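Local coordinates for ubiquitin-conjugating enzyme E2 U (PDB 1YRV), which catalyses the covalent attachment of ubiquitin to other proteins, taking ubiquitin from the E1 activating enzyme as a thioester on its own cysteine, at residues A[24-32]-A[45-55]; A[57-67]-A[128-138]. All blocks are in the same frame, centred on the assembly; numbering follows the deposited sequence.

Interaction 1. Residues A[24-32]-A[45-55]; sequences AYLLLHRDF and AKPVSEDMMEW
P47 and W55 share one face of the F32 ring. W55 turns its six-membered ring edge-on to this face in a T-shaped pair, centroids 5.0 Å apart and planes at 80°, while P47 makes a CH-pi contact over the same face, its CG 4.1 Å from the F32 ring centroid. M52 spans from Y25 to F32, two turns apart on the helix: SD lies 3.7 Å from Y25 CE1, a Met-aromatic contact of oblique geometry, and the bend at chi3 (93°) turns CE to 3.8 Å from F32 CD1. Y25, its CG trans to the backbone N (chi1 176°), presents the ring edge to the carbonyl of D51. Deeper in, M53 crosses L28 at about a right angle, and its CE also packs on A24 CB at 3.6 Å. Behind this shell, W55 NE1 donates to M52 O at 2.8 Å, from above the carbonyl plane, tying the indole to the loop that carries both methionines. The contact thus seats the N-terminal helix 23-38 of the UBC fold against the hairpin of strands 43-47 and 54-60; F78 meets W55 and L28, and L124 of helix 124-135 touches W55.

Interaction 2. Residues A[57-67]-A[128-138]; sequences VEIEGLQNSVW and LLALQVMLSNP
I59 packs against the helix at the apolar centre, its two branches reaching different residues: CD1 lies 3.7 Å from L131 CB, while CG2 sits 3.4 Å from Q132 CB. V57 and L128 extend this layer along the strand with a looser contact. The strand segment 57-60 crosses the helix segment 128-135 at -49°, their axes 8.6 Å apart at closest approach. Further along, the methyls of L62 divide between neighbours, CD1 against the Q132 side chain and CD2 against V133 and the amide of N137. W67 meets P138, further along the chain, and the L135 carbonyl lies over one face of the indole while bonding to H97.

Polar groups close the edge. The extended Q132 chain carries NE2 to E60 O at 3.2 Å, a bent bond with an N-H...O angle of 140°. S136 OG accepts from L62 N at 2.9 Å, fairly straight at 158°, and donates to Q132 O, also at 2.9 Å, so the hydroxyl links the loop to the helix. S65 OG in turn donates to L62 O within the type II turn 62-65, and a water accepts from V66 N and donates to S136 O.

The chemistry is therefore graded, from aliphatic packing under the sheet to backbone groups gripped by side chains toward the C-terminal side of both segments. These bonds tie the C-terminal part of the helix to the end of the strand and the loop after it; C108, the predicted thioester cysteine, is not far off, its side chain about 8 Å from that of L135.

How the interactions relate
From the N terminus, helix 23-38 leads into the sheet, and interaction 1 closes a short loop by folding that helix back on the hairpin of strands 43-47 and 54-60. The chain then continues along strand 54-60 into interaction 2, whose much longer loop takes in strands 71-77 and 88-91 and the predicted active-site cysteine before helix 124-135 returns to the sheet. The two closures follow in series, neither nested nor crossed, with centres 22 Å apart on opposite sides of the chain's centre. They share strand 54-60 and meet at A45, whose CB packs on V57 and L128. Through the two contacts, both helices pack on the same antiparallel sheet.

Interaction 1. Residues A[24-32]-A[45-55]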
loop_
_atom_site.group_PDB
_atom_site.type_symbol
_atom_site.label_atom_id
_atom_site.label_comp_id
_atom_site.label_asym_id
_atom_site.label_seq_id
_atom_site.Cartn_x
_atom_site.Cartn_y
_atom_site.Cartn_z
ATOM N N ALA A 24 -16.731 -6.146 8.704
ATOM C CA ALA A 24 -15.370 -5.627 8.488
ATOM C C ALA A 24 -14.423 -6.027 9.621
ATOM O O ALA A 24 -13.337 -6.521 9.366
ATOM C CB ALA A 24 -15.398 -4.147 8.402
ATOM N N TYR A 25 -14.818 -5.772 10.862
ATOM C CA TYR A 25 -13.978 -6.131 11.983
ATOM C C TYR A 25 -13.615 -7.608 11.986
ATOM O O TYR A 25 -12.463 -7.949 12.186
ATOM C CB TYR A 25 -14.656 -5.761 13.312
ATOM C CG TYR A 25 -13.880 -6.195 14.533
ATOM C CD1 TYR A 25 -12.839 -5.440 15.005
ATOM C CD2 TYR A 25 -14.136 -7.415 15.147
ATOM C CE1 TYR A 25 -12.047 -5.876 16.044
ATOM C CE2 TYR A 25 -13.360 -7.870 16.200
ATOM C CZ TYR A 25 -12.298 -7.078 16.645
ATOM O OH TYR A 25 -11.501 -7.480 17.708
ATOM N N LEU A 26 -14.590 -8.486 11.773
ATOM C CA LEU A 26 -14.311 -9.930 11.774
ATOM C C LEU A 26 -13.404 -10.404 10.627
ATOM O O LEU A 26 -12.583 -11.335 10.789
ATOM C CB LEU A 26 -15.622 -10.714 11.768
ATOM C CG LEU A 26 -16.472 -10.576 13.045
ATOM C CD1 LEU A 26 -17.885 -11.060 12.758
ATOM C CD2 LEU A 26 -15.843 -11.390 14.193
ATOM N N LEU A 27 -13.575 -9.772 9.468
ATOM C CA LEU A 27 -12.762 -10.067 8.306
ATOM C C LEU A 27 -11.320 -9.616 8.580
ATOM O O LEU A 27 -10.358 -10.343 8.306
ATOM C CB LEU A 27 -13.312 -9.338 7.079
ATOM C CG LEU A 27 -14.657 -9.848 6.486
ATOM C CD1 LEU A 27 -15.166 -8.797 5.496
ATOM C CD2 LEU A 27 -14.509 -11.214 5.768
ATOM N N LEU A 28 -11.171 -8.411 9.110
ATOM C CA LEU A 28 -9.833 -7.914 9.391
ATOM C C LEU A 28 -9.199 -8.717 10.523
ATOM O O LEU A 28 -7.984 -8.929 10.541
ATOM C CB LEU A 28 -9.865 -6.419 9.719
ATOM C CG LEU A 28 -10.101 -5.511 8.506
ATOM C CD1 LEU A 28 -10.374 -4.086 8.971
ATOM C CD2 LEU A 28 -8.921 -5.567 7.576
ATOM N N HIS A 29 -10.026 -9.167 11.459
ATOM C CA HIS A 29 -9.546 -9.979 12.558
ATOM C C HIS A 29 -8.975 -11.265 12.018
ATOM O O HIS A 29 -7.879 -11.659 12.402
ATOM C CB HIS A 29 -10.653 -10.319 13.539
ATOM C CG HIS A 29 -10.140 -10.906 14.805
ATOM N ND1 HIS A 29 -9.799 -10.121 15.884
ATOM C CD2 HIS A 29 -9.738 -12.157 15.104
ATOM C CE1 HIS A 29 -9.201 -10.871 16.791
ATOM N NE2 HIS A 29 -9.145 -12.109 16.344
ATOM N N ARG A 30 -9.734 -11.939 11.164
ATOM C CA ARG A 30 -9.264 -13.162 10.542
ATOM C C ARG A 30 -8.016 -12.829 9.715
ATOM O O ARG A 30 -6.973 -13.430 9.910
ATOM C CB ARG A 30 -10.337 -13.759 9.643
ATOM C CG ARG A 30 -9.829 -14.914 8.796
ATOM C CD ARG A 30 -10.583 -14.992 7.442
ATOM N NE ARG A 30 -10.447 -13.759 6.681
ATOM C CZ ARG A 30 -11.249 -13.386 5.681
ATOM N NH1 ARG A 30 -11.067 -12.219 5.011
ATOM N NH2 ARG A 30 -12.233 -14.185 5.328
ATOM N N ASP A 31 -8.115 -11.865 8.804
ATOM C CA ASP A 31 -6.969 -11.486 7.996
ATOM C C ASP A 31 -5.691 -11.244 8.780
ATOM O O ASP A 31 -4.624 -11.637 8.336
ATOM C CB ASP A 31 -7.261 -10.222 7.206
ATOM C CG ASP A 31 -8.212 -10.455 6.050
ATOM O OD1 ASP A 31 -8.577 -11.623 5.797
ATOM O OD2 ASP A 31 -8.590 -9.448 5.398
ATOM N N PHE A 32 -5.782 -10.554 9.910
ATOM C CA PHE A 32 -4.601 -10.274 10.726
ATOM C C PHE A 32 -3.972 -11.546 11.276
ATOM O O PHE A 32 -2.756 -11.681 11.308
ATOM C CB PHE A 32 -4.966 -9.362 11.879
ATOM C CG PHE A 32 -3.787 -8.727 12.552
ATOM C CD1 PHE A 32 -3.854 -8.372 13.895
ATOM C CD2 PHE A 32 -2.613 -8.455 11.851
ATOM C CE1 PHE A 32 -2.758 -7.750 14.534
ATOM C CE2 PHE A 32 -1.513 -7.833 12.488
ATOM C CZ PHE A 32 -1.589 -7.484 13.822
ATOM N N ALA A 45 2.738 -4.856 9.476
ATOM C CA ALA A 45 1.460 -4.150 9.505
ATOM C C ALA A 45 0.907 -4.261 10.901
ATOM O O ALA A 45 0.872 -5.337 11.486
ATOM C CB ALA A 45 0.505 -4.756 8.498
ATOM N N LYS A 46 0.493 -3.135 11.444
ATOM C CA LYS A 46 -0.020 -3.132 12.793
ATOM C C LYS A 46 -1.286 -2.294 12.909
ATOM O O LYS A 46 -1.341 -1.174 12.394
ATOM C CB LYS A 46 1.063 -2.575 13.720
ATOM C CG LYS A 46 0.801 -2.755 15.203
ATOM C CD LYS A 46 0.956 -4.224 15.659
ATOM C CE LYS A 46 0.261 -4.416 17.017
ATOM N NZ LYS A 46 0.238 -3.109 17.796
ATOM N N PRO A 47 -2.335 -2.835 13.564
ATOM C CA PRO A 47 -3.582 -2.086 13.737
ATOM C C PRO A 47 -3.223 -0.944 14.682
ATOM O O PRO A 47 -2.589 -1.158 15.717
ATOM C CB PRO A 47 -4.504 -3.076 14.435
ATOM C CG PRO A 47 -3.921 -4.366 14.182
ATOM C CD PRO A 47 -2.440 -4.142 14.219
ATOM N N VAL A 48 -3.632 0.260 14.342
ATOM C CA VAL A 48 -3.314 1.381 15.186
ATOM C C VAL A 48 -4.604 1.937 15.801
ATOM O O VAL A 48 -4.673 3.098 16.193
ATOM C CB VAL A 48 -2.534 2.433 14.360
ATOM C CG1 VAL A 48 -3.464 3.175 13.417
ATOM C CG2 VAL A 48 -1.780 3.351 15.275
ATOM N N SER A 49 -5.629 1.084 15.885
ATOM C CA SER A 49 -6.914 1.452 16.486
ATOM C C SER A 49 -7.707 0.210 16.887
ATOM O O SER A 49 -7.549 -0.860 16.298
ATOM C CB SER A 49 -7.760 2.325 15.536
ATOM O OG SER A 49 -8.273 1.577 14.448
ATOM N N GLU A 50 -8.564 0.367 17.890
ATOM C CA GLU A 50 -9.391 -0.725 18.393
ATOM C C GLU A 50 -10.332 -1.226 17.305
ATOM O O GLU A 50 -10.743 -2.385 17.276
ATOM C CB GLU A 50 -10.171 -0.239 19.605
ATOM C CG GLU A 50 -9.879 -1.073 20.838
ATOM C CD GLU A 50 -8.423 -1.525 20.916
ATOM O OE1 GLU A 50 -7.610 -0.872 21.625
ATOM O OE2 GLU A 50 -8.101 -2.537 20.247
ATOM N N ASP A 51 -10.661 -0.305 16.414
ATOM C CA ASP A 51 -11.514 -0.549 15.260
ATOM C C ASP A 51 -10.969 -1.644 14.347
ATOM O O ASP A 51 -11.720 -2.417 13.732
ATOM C CB ASP A 51 -11.569 0.714 14.412
ATOM C CG ASP A 51 -12.896 1.354 14.457
ATOM O OD1 ASP A 51 -13.143 2.314 13.681
ATOM O OD2 ASP A 51 -13.705 0.886 15.295
ATOM N N MET A 52 -9.649 -1.635 14.246
ATOM C CA MET A 52 -8.898 -2.500 13.381
ATOM C C MET A 52 -9.069 -1.971 11.978
ATOM O O MET A 52 -8.783 -2.651 10.993
ATOM C CB MET A 52 -9.351 -3.944 13.477
ATOM C CG MET A 52 -8.712 -4.649 14.641
ATOM S SD MET A 52 -8.762 -6.414 14.365
ATOM C CE MET A 52 -7.228 -6.655 13.607
ATOM N N MET A 53 -9.508 -0.723 11.916
ATOM C CA MET A 53 -9.745 -0.029 10.666
ATOM C C MET A 53 -8.546 0.786 10.208
ATOM O O MET A 53 -8.382 1.042 9.013
ATOM C CB MET A 53 -10.919 0.934 10.821
ATOM C CG MET A 53 -12.268 0.276 11.070
ATOM S SD MET A 53 -13.088 -0.528 9.653
ATOM C CE MET A 53 -12.945 -2.221 10.101
ATOM N N GLU A 54 -7.726 1.204 11.165
ATOM C CA GLU A 54 -6.586 2.035 10.869
ATOM C C GLU A 54 -5.317 1.239 11.040
ATOM O O GLU A 54 -5.092 0.646 12.097
ATOM C CB GLU A 54 -6.573 3.264 11.791
ATOM C CG GLU A 54 -7.795 4.185 11.687
ATOM C CD GLU A 54 -8.084 4.604 10.247
ATOM O OE1 GLU A 54 -7.111 4.819 9.472
ATOM O OE2 GLU A 54 -9.277 4.741 9.872
ATOM N N TRP A 55 -4.488 1.218 9.990
ATOM C CA TRP A 55 -3.220 0.464 10.023
ATOM C C TRP A 55 -1.985 1.250 9.665
ATOM O O TRP A 55 -2.026 2.186 8.872
ATOM C CB TRP A 55 -3.251 -0.704 9.042
ATOM C CG TRP A 55 -4.296 -1.653 9.343
ATOM C CD1 TRP A 55 -5.629 -1.461 9.198
ATOM C CD2 TRP A 55 -4.124 -2.931 9.969
ATOM N NE1 TRP A 55 -6.306 -2.544 9.706
ATOM C CE2 TRP A 55 -5.409 -3.454 10.179
ATOM C CE3 TRP A 55 -3.004 -3.681 10.360
ATOM C CZ2 TRP A 55 -5.610 -4.690 10.789
ATOM C CZ3 TRP A 55 -3.200 -4.915 10.963
ATOM C CH2 TRP A 55 -4.506 -5.412 11.168
#

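Interaction 2. Residues A[57-67]-A[128-138]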
loop_
_atom_site.group_PDB
_atom_site.type_symbol
_atom_site.label_atom_id
_atom_site.label_comp_id
_atom_site.label_asym_id
_atom_site.label_seq_id
_atom_site.Cartn_x
_atom_site.Cartn_y
_atom_site.Cartn_z
ATOM N N VAL A 57 1.677 0.571 8.064
ATOM C CA VAL A 57 2.445 -0.437 7.377
ATOM C C VAL A 57 3.759 0.025 6.760
ATOM O O VAL A 57 3.918 1.175 6.360
ATOM C CB VAL A 57 1.611 -1.116 6.253
ATOM C CG1 VAL A 57 0.176 -1.279 6.694
ATOM C CG2 VAL A 57 1.697 -0.331 4.970
ATOM N N GLU A 58 4.685 -0.922 6.689
ATOM C CA GLU A 58 6.009 -0.753 6.096
ATOM C C GLU A 58 6.275 -1.924 5.156
ATOM O O GLU A 58 6.235 -3.094 5.565
ATOM C CB GLU A 58 7.075 -0.706 7.186
ATOM C CG GLU A 58 7.146 0.650 7.862
ATOM C CD GLU A 58 8.478 0.904 8.594
ATOM O OE1 GLU A 58 9.543 0.429 8.111
ATOM O OE2 GLU A 58 8.452 1.609 9.638
ATOM N N ILE A 59 6.528 -1.599 3.894
ATOM C CA ILE A 59 6.792 -2.619 2.900
ATOM C C ILE A 59 8.153 -2.394 2.264
ATOM O O ILE A 59 8.415 -1.322 1.732
ATOM C CB ILE A 59 5.737 -2.610 1.797
ATOM C CG1 ILE A 59 4.337 -2.682 2.394
ATOM C CG2 ILE A 59 5.922 -3.830 0.905
ATOM C CD1 ILE A 59 3.233 -2.506 1.358
ATOM N N GLU A 60 9.031 -3.390 2.347
ATOM C CA GLU A 60 10.363 -3.244 1.765
ATOM C C GLU A 60 10.305 -3.255 0.238
ATOM O O GLU A 60 9.444 -3.918 -0.369
ATOM C CB GLU A 60 11.295 -4.347 2.265
ATOM C CG GLU A 60 11.656 -4.213 3.737
ATOM C CD GLU A 60 12.570 -5.346 4.245
ATOM O OE1 GLU A 60 12.789 -6.324 3.481
ATOM O OE2 GLU A 60 13.057 -5.261 5.409
ATOM N N GLY A 61 11.210 -2.486 -0.369
ATOM C CA GLY A 61 11.274 -2.397 -1.814
ATOM C C GLY A 61 11.478 -3.766 -2.423
ATOM O O GLY A 61 12.241 -4.567 -1.912
ATOM N N LEU A 62 10.792 -4.047 -3.518
ATOM C CA LEU A 62 10.928 -5.352 -4.143
ATOM C C LEU A 62 12.380 -5.640 -4.518
ATOM O O LEU A 62 13.230 -4.732 -4.603
ATOM C CB LEU A 62 10.059 -5.427 -5.394
ATOM C CG LEU A 62 9.629 -6.813 -5.833
ATOM C CD1 LEU A 62 8.887 -7.454 -4.710
ATOM C CD2 LEU A 62 8.781 -6.729 -7.086
ATOM N N GLN A 63 12.660 -6.917 -4.750
ATOM C CA GLN A 63 14.004 -7.333 -5.127
ATOM C C GLN A 63 14.307 -7.051 -6.572
ATOM O O GLN A 63 13.478 -7.281 -7.453
ATOM C CB GLN A 63 14.209 -8.822 -4.849
ATOM C CG GLN A 63 14.398 -9.096 -3.389
ATOM C CD GLN A 63 15.212 -7.991 -2.738
ATOM O OE1 GLN A 63 14.693 -6.899 -2.484
ATOM N NE2 GLN A 63 16.500 -8.250 -2.500
ATOM N N ASN A 64 15.515 -6.559 -6.799
ATOM C CA ASN A 64 15.980 -6.244 -8.134
ATOM C C ASN A 64 15.095 -5.154 -8.754
ATOM O O ASN A 64 14.801 -5.158 -9.949
ATOM C CB ASN A 64 16.007 -7.521 -9.011
ATOM C CG ASN A 64 16.899 -8.637 -8.429
ATOM O OD1 ASN A 64 16.406 -9.574 -7.792
ATOM N ND2 ASN A 64 18.212 -8.528 -8.643
ATOM N N SER A 65 14.663 -4.219 -7.922
ATOM C CA SER A 65 13.838 -3.121 -8.392
ATOM C C SER A 65 14.523 -1.828 -7.956
ATOM O O SER A 65 15.392 -1.818 -7.065
ATOM C CB SER A 65 12.421 -3.193 -7.778
ATOM O OG SER A 65 12.452 -2.939 -6.380
ATOM N N VAL A 66 14.114 -0.737 -8.583
ATOM C CA VAL A 66 14.661 0.557 -8.250
ATOM C C VAL A 66 14.621 0.861 -6.748
ATOM O O VAL A 66 15.505 1.552 -6.225
ATOM C CB VAL A 66 13.925 1.652 -8.983
ATOM C CG1 VAL A 66 14.662 2.949 -8.800
ATOM C CG2 VAL A 66 13.815 1.292 -10.452
ATOM N N TRP A 67 13.616 0.327 -6.055
ATOM C CA TRP A 67 13.469 0.560 -4.621
ATOM C C TRP A 67 14.132 -0.476 -3.743
ATOM O O TRP A 67 13.781 -0.592 -2.569
ATOM C CB TRP A 67 11.993 0.646 -4.232
ATOM C CG TRP A 67 11.338 1.875 -4.747
ATOM C CD1 TRP A 67 11.092 3.049 -4.069
ATOM C CD2 TRP A 67 10.897 2.082 -6.082
ATOM N NE1 TRP A 67 10.525 3.967 -4.921
ATOM C CE2 TRP A 67 10.396 3.397 -6.156
ATOM C CE3 TRP A 67 10.877 1.274 -7.233
ATOM C CZ2 TRP A 67 9.884 3.929 -7.330
ATOM C CZ3 TRP A 67 10.363 1.810 -8.414
ATOM C CH2 TRP A 67 9.872 3.130 -8.446
ATOM N N LEU A 128 -1.167 -6.293 0.785
ATOM C CA LEU A 128 0.199 -5.971 1.147
ATOM C C LEU A 128 1.185 -6.515 0.099
ATOM O O LEU A 128 2.058 -5.779 -0.354
ATOM C CB LEU A 128 0.496 -6.490 2.562
ATOM C CG LEU A 128 -0.323 -5.845 3.707
ATOM C CD1 LEU A 128 0.045 -6.382 5.123
ATOM C CD2 LEU A 128 -0.045 -4.332 3.665
ATOM N N LEU A 129 1.033 -7.776 -0.313
ATOM C CA LEU A 129 1.925 -8.335 -1.320
ATOM C C LEU A 129 1.697 -7.610 -2.629
ATOM O O LEU A 129 2.658 -7.235 -3.299
ATOM C CB LEU A 129 1.691 -9.843 -1.524
ATOM C CG LEU A 129 1.773 -10.754 -0.273
ATOM C CD1 LEU A 129 1.356 -12.156 -0.636
ATOM C CD2 LEU A 129 3.201 -10.749 0.330
ATOM N N ALA A 130 0.443 -7.384 -3.015
ATOM C CA ALA A 130 0.226 -6.691 -4.286
ATOM C C ALA A 130 0.890 -5.317 -4.271
ATOM O O ALA A 130 1.569 -4.938 -5.242
ATOM C CB ALA A 130 -1.284 -6.551 -4.614
ATOM N N LEU A 131 0.702 -4.571 -3.183
ATOM C CA LEU A 131 1.312 -3.233 -3.038
ATOM C C LEU A 131 2.819 -3.296 -3.253
ATOM O O LEU A 131 3.391 -2.502 -3.994
ATOM C CB LEU A 131 1.034 -2.672 -1.635
ATOM C CG LEU A 131 0.029 -1.518 -1.439
ATOM C CD1 LEU A 131 -1.081 -1.603 -2.415
ATOM C CD2 LEU A 131 -0.488 -1.563 -0.013
ATOM N N GLN A 132 3.459 -4.233 -2.577
ATOM C CA GLN A 132 4.892 -4.401 -2.713
ATOM C C GLN A 132 5.315 -4.518 -4.166
ATOM O O GLN A 132 6.157 -3.770 -4.614
ATOM C CB GLN A 132 5.343 -5.636 -1.945
ATOM C CG GLN A 132 6.817 -5.856 -2.021
ATOM C CD GLN A 132 7.281 -7.008 -1.136
ATOM O OE1 GLN A 132 7.074 -8.180 -1.454
ATOM N NE2 GLN A 132 7.882 -6.674 -0.002
ATOM N N VAL A 133 4.709 -5.433 -4.910
ATOM C CA VAL A 133 5.089 -5.599 -6.297
ATOM C C VAL A 133 4.791 -4.407 -7.179
ATOM O O VAL A 133 5.647 -3.973 -7.955
ATOM C CB VAL A 133 4.410 -6.800 -6.916
ATOM C CG1 VAL A 133 4.840 -6.938 -8.372
ATOM C CG2 VAL A 133 4.772 -8.054 -6.114
ATOM N N MET A 134 3.580 -3.880 -7.062
ATOM C CA MET A 134 3.159 -2.755 -7.860
ATOM C C MET A 134 3.971 -1.512 -7.563
ATOM O O MET A 134 4.465 -0.875 -8.470
ATOM C CB MET A 134 1.663 -2.478 -7.632
ATOM C CG MET A 134 0.725 -3.683 -7.874
ATOM S SD MET A 134 -1.094 -3.285 -8.157
ATOM C CE MET A 134 -1.777 -5.058 -8.448
ATOM N N LEU A 135 4.126 -1.166 -6.295
ATOM C CA LEU A 135 4.875 0.039 -5.980
ATOM C C LEU A 135 6.371 -0.068 -6.366
ATOM O O LEU A 135 7.090 0.950 -6.438
ATOM C CB LEU A 135 4.708 0.398 -4.498
ATOM C CG LEU A 135 3.367 1.075 -4.170
ATOM C CD1 LEU A 135 3.037 0.914 -2.691
ATOM C CD2 LEU A 135 3.390 2.559 -4.562
ATOM N N SER A 136 6.831 -1.285 -6.640
ATOM C CA SER A 136 8.215 -1.488 -7.055
ATOM C C SER A 136 8.327 -1.600 -8.573
ATOM O O SER A 136 9.410 -1.833 -9.093
ATOM C CB SER A 136 8.779 -2.749 -6.420
ATOM O OG SER A 136 8.748 -2.630 -5.023
ATOM N N ASN A 137 7.209 -1.430 -9.269
ATOM C CA ASN A 137 7.175 -1.530 -10.712
ATOM C C ASN A 137 6.185 -0.553 -11.273
ATOM O O ASN A 137 5.076 -0.917 -11.641
ATOM C CB ASN A 137 6.791 -2.942 -11.149
ATOM C CG ASN A 137 7.797 -3.972 -10.688
ATOM O OD1 ASN A 137 8.977 -3.902 -11.046
ATOM N ND2 ASN A 137 7.350 -4.917 -9.868
ATOM N N PRO A 138 6.573 0.717 -11.333
ATOM C CA PRO A 138 5.742 1.800 -11.857
ATOM C C PRO A 138 5.151 1.553 -13.261
ATOM O O PRO A 138 5.710 0.833 -14.095
ATOM C CB PRO A 138 6.699 2.987 -11.828
ATOM C CG PRO A 138 7.538 2.700 -10.622
ATOM C CD PRO A 138 7.845 1.243 -10.799
HETATM O O HOH W 1 12.117 -1.426 -10.217
#